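Side-chain contacts in glycoside hydrolase YxiA (Bacillus licheniformis, PDB 3LV4), which probably hydrolyses the glycosidic bonds of arabinan, as a calcium-binding member of glycoside hydrolase family 43 similar to endo-1,5-alpha-L-arabinosidases: residues A95-G98 against D99-R102; A35-T38 against D39-N42. All coordinates share one frame; numbering follows the deposited sequence.

Interaction 1: A95-G98 against D99-R102; sequences ACRG and DSPR. With ACT (acetate ion), chain G.
Arg97 turns its guanidinium edge to Asp99 and Ser100. Its NE makes a salt bridge to Asp99 OD1 at 3.0 Å through the syn lone pair of that oxygen. The two flat groups stand steeply to each other, their planes 79° apart. Next to it, Arg97 NH2 gives a hydrogen bond to Ser100 OG at 2.7 Å. Ser100 OG is the second donor to Asp99 OD1, which it meets from above the carboxylate plane. The bend at chi3 of Arg97 (56°) turns its guanidinium toward Asp99 and Ser100. Arg102 CB lies 3.8 Å from Arg97 CZ, over one face of the Arg97 guanidinium.

This is the hairpin connection between antiparallel strands 89-96 and 103-110, in the five-bladed beta-propeller of the family. Arg97 N to Arg102 O, 3.0 Å, is the backbone bond that closes the turn. A weak bond from Arg102 N to Ser100 O makes an inverse gamma turn about Pro101. Cys96 SG sits 3.3 Å from Ser100 O and packs on Trp77 and Asn145. The Cys96 side chain lies about 8 Å from that of Asp148, predicted to tune the catalytic glutamate, and about 9 Å from that of Glu201, the predicted proton donor.

The guanidinium planes of Arg97 and Arg102 are nearly parallel, with Arg97 NH1 4.5 Å from Arg102 NE. Glu72 makes a salt bridge to Arg97 NH1. The carbonyls of Trp70 and Gly127 take Arg102 NE and NH1, and the Trp70 ring makes a cation-pi contact with Arg102. Arg102 NH1 and NH2 hold both oxygens of an acetate ion, probably from the crystallisation liquor.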
# COMPACT_ATOMS: atom_id res chain seq x y z
N ALA A 95 12.43 4.83 -13.96
CA ALA A 95 11.70 4.59 -15.20
C ALA A 95 11.93 3.15 -15.61
O ALA A 95 12.96 2.56 -15.27
CB ALA A 95 12.15 5.54 -16.29
N CYS A 96 10.97 2.59 -16.33
CA CYS A 96 11.04 1.20 -16.77
C CYS A 96 10.47 1.08 -18.18
O CYS A 96 9.45 1.68 -18.50
CB CYS A 96 10.27 0.30 -15.81
SG CYS A 96 10.16 -1.43 -16.33
N ARG A 97 11.13 0.30 -19.04
CA ARG A 97 10.67 0.13 -20.41
C ARG A 97 9.23 -0.38 -20.49
O ARG A 97 8.50 -0.03 -21.41
CB ARG A 97 11.60 -0.80 -21.20
CG ARG A 97 11.34 -0.75 -22.70
CD ARG A 97 12.49 -1.36 -23.48
NE ARG A 97 12.76 -2.73 -23.07
CZ ARG A 97 13.91 -3.36 -23.27
NH1 ARG A 97 14.91 -2.74 -23.89
NH2 ARG A 97 14.07 -4.61 -22.85
N GLY A 98 8.85 -1.21 -19.52
CA GLY A 98 7.47 -1.65 -19.41
C GLY A 98 7.23 -3.09 -19.82
O GLY A 98 6.34 -3.75 -19.27
N ASP A 99 8.01 -3.58 -20.77
CA ASP A 99 7.84 -4.95 -21.27
C ASP A 99 8.86 -5.90 -20.67
O ASP A 99 8.88 -7.09 -20.98
CB ASP A 99 7.94 -4.98 -22.80
CG ASP A 99 9.33 -4.63 -23.30
OD1 ASP A 99 10.08 -3.96 -22.57
OD2 ASP A 99 9.67 -5.04 -24.42
N SER A 100 9.70 -5.35 -19.79
CA SER A 100 10.82 -6.07 -19.20
C SER A 100 11.40 -5.16 -18.14
O SER A 100 11.10 -3.97 -18.13
CB SER A 100 11.87 -6.34 -20.27
OG SER A 100 12.23 -5.12 -20.89
N PRO A 101 12.23 -5.71 -17.24
CA PRO A 101 12.76 -4.91 -16.13
C PRO A 101 13.97 -4.06 -16.54
O PRO A 101 14.97 -4.02 -15.82
CB PRO A 101 13.19 -5.97 -15.11
CG PRO A 101 13.55 -7.16 -15.93
CD PRO A 101 12.65 -7.13 -17.16
N ARG A 102 13.86 -3.39 -17.68
CA ARG A 102 14.88 -2.48 -18.15
C ARG A 102 14.63 -1.14 -17.48
O ARG A 102 13.83 -0.35 -17.96
CB ARG A 102 14.78 -2.34 -19.67
CG ARG A 102 15.74 -1.35 -20.30
CD ARG A 102 17.12 -1.95 -20.40
NE ARG A 102 18.05 -1.06 -21.09
CZ ARG A 102 19.26 -1.45 -21.51
NH1 ARG A 102 19.65 -2.70 -21.30
NH2 ARG A 102 20.05 -0.59 -22.13
C ACT G . 23.11 -2.91 -21.86
O ACT G . 22.67 -1.88 -22.43
OXT ACT G . 22.31 -3.86 -21.78
CH3 ACT G . 24.50 -2.98 -21.29

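Interaction 2: A35-T38 against D39-N42; sequences AKST and DLMN
Ser37 directs its CB toward the loop, and its OG takes a hydrogen bond from Leu40 N at 3.2 Å. The bond is bent, 135° at the hydrogen. Chi1 near 68° sets OG between the backbone N and the carbonyl carbon, where Leu40 N can reach it. Ser37 CB lies 3.1 Å from Asn42 O, so the serine meets both the middle and the end of the loop.

Asp39 directs its carboxylate forward along the chain. Its OD1 accepts from two backbone groups. Met41 N, of a selenomethionine, comes from above the carboxylate plane, at 2.8 Å. Asn42 N comes on the syn side at 2.7 Å, in an almost straight bond (179°). The other oxygen, Asp39 OD2, takes Asn42 ND2 at 2.8 Å, also on the syn side. Two neighbouring donors of Asn42 thus hold the carboxylate at both oxygens and should limit its rotation. A water bridges Thr38 N and Asn42 O across the mouth of the turn. Ser9 OG is hydrogen-bonded to Asn42 OD1.

The Asp39 bonds form an Asx turn within an Asx motif, here in the hairpin loop joining antiparallel strands 33-37 and 44-47 of one propeller blade.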
# COMPACT_ATOMS: atom_id res chain seq x y z
N ALA A 35 -0.19 15.59 -5.65
CA ALA A 35 -1.37 16.28 -5.13
C ALA A 35 -1.12 16.61 -3.68
O ALA A 35 -0.22 16.05 -3.06
CB ALA A 35 -2.60 15.41 -5.27
N LYS A 36 -1.91 17.53 -3.14
CA LYS A 36 -1.74 17.91 -1.74
C LYS A 36 -3.09 18.17 -1.08
O LYS A 36 -4.08 18.45 -1.75
CB LYS A 36 -0.84 19.14 -1.62
CG LYS A 36 -1.38 20.38 -2.32
CD LYS A 36 -0.54 21.61 -2.00
CE LYS A 36 -0.86 22.76 -2.93
NZ LYS A 36 0.02 23.95 -2.67
N SER A 37 -3.10 18.08 0.25
CA SER A 37 -4.31 18.38 1.02
C SER A 37 -3.90 18.66 2.45
O SER A 37 -2.82 18.24 2.88
CB SER A 37 -5.28 17.20 1.00
OG SER A 37 -4.77 16.10 1.72
N THR A 38 -4.75 19.35 3.20
CA THR A 38 -4.50 19.51 4.62
C THR A 38 -5.35 18.56 5.46
O THR A 38 -5.12 18.42 6.66
CB THR A 38 -4.75 20.94 5.09
OG1 THR A 38 -6.08 21.33 4.72
CG2 THR A 38 -3.74 21.91 4.49
N ASP A 39 -6.34 17.92 4.84
CA ASP A 39 -7.29 17.11 5.60
C ASP A 39 -7.40 15.65 5.15
O ASP A 39 -8.18 14.90 5.73
CB ASP A 39 -8.68 17.77 5.60
CG ASP A 39 -9.27 17.90 4.21
OD1 ASP A 39 -8.65 17.42 3.24
OD2 ASP A 39 -10.36 18.50 4.09
N LEU A 40 -6.63 15.27 4.14
CA LEU A 40 -6.69 13.92 3.57
C LEU A 40 -8.02 13.62 2.88
O LEU A 40 -8.32 12.47 2.57
CB LEU A 40 -6.39 12.85 4.63
CG LEU A 40 -4.97 12.86 5.22
CD1 LEU A 40 -4.83 11.80 6.31
CD2 LEU A 40 -3.90 12.66 4.14
N MSE A 41 -8.82 14.66 2.65
CA MSE A 41 -10.13 14.49 2.02
C MSE A 41 -10.28 15.38 0.80
O MSE A 41 -10.83 14.97 -0.22
CB MSE A 41 -11.25 14.81 3.01
CG MSE A 41 -11.21 13.95 4.25
SE MSE A 41 -12.34 14.72 5.63
CE MSE A 41 -14.06 14.57 4.72
N ASN A 42 -9.80 16.61 0.91
CA ASN A 42 -9.88 17.54 -0.21
C ASN A 42 -8.52 17.78 -0.82
O ASN A 42 -7.73 18.60 -0.34
CB ASN A 42 -10.55 18.83 0.23
CG ASN A 42 -11.99 18.60 0.64
OD1 ASN A 42 -12.89 18.57 -0.20
ND2 ASN A 42 -12.20 18.40 1.94
O HOH W 1 -7.18 20.17 1.95

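Residues 35-42 of interaction 2 precede residues 95-102 of interaction 1 along the chain. Their centres are 32 Å apart, and the nearest atoms about 19 Å, so they do not touch. Both belong to the family 43 catalytic domain, but to different four-stranded antiparallel sheets. Residues 35-42 join the last two strands of the sheet 17-47. Residues 95-102 join the two middle strands of the sheet 80-126. In the propeller fold of the family these sheets are separate blades. The two turns also differ in setting. Interaction 1 lies near predicted active-site residues, whereas interaction 2 lies far from them and from the calcium site.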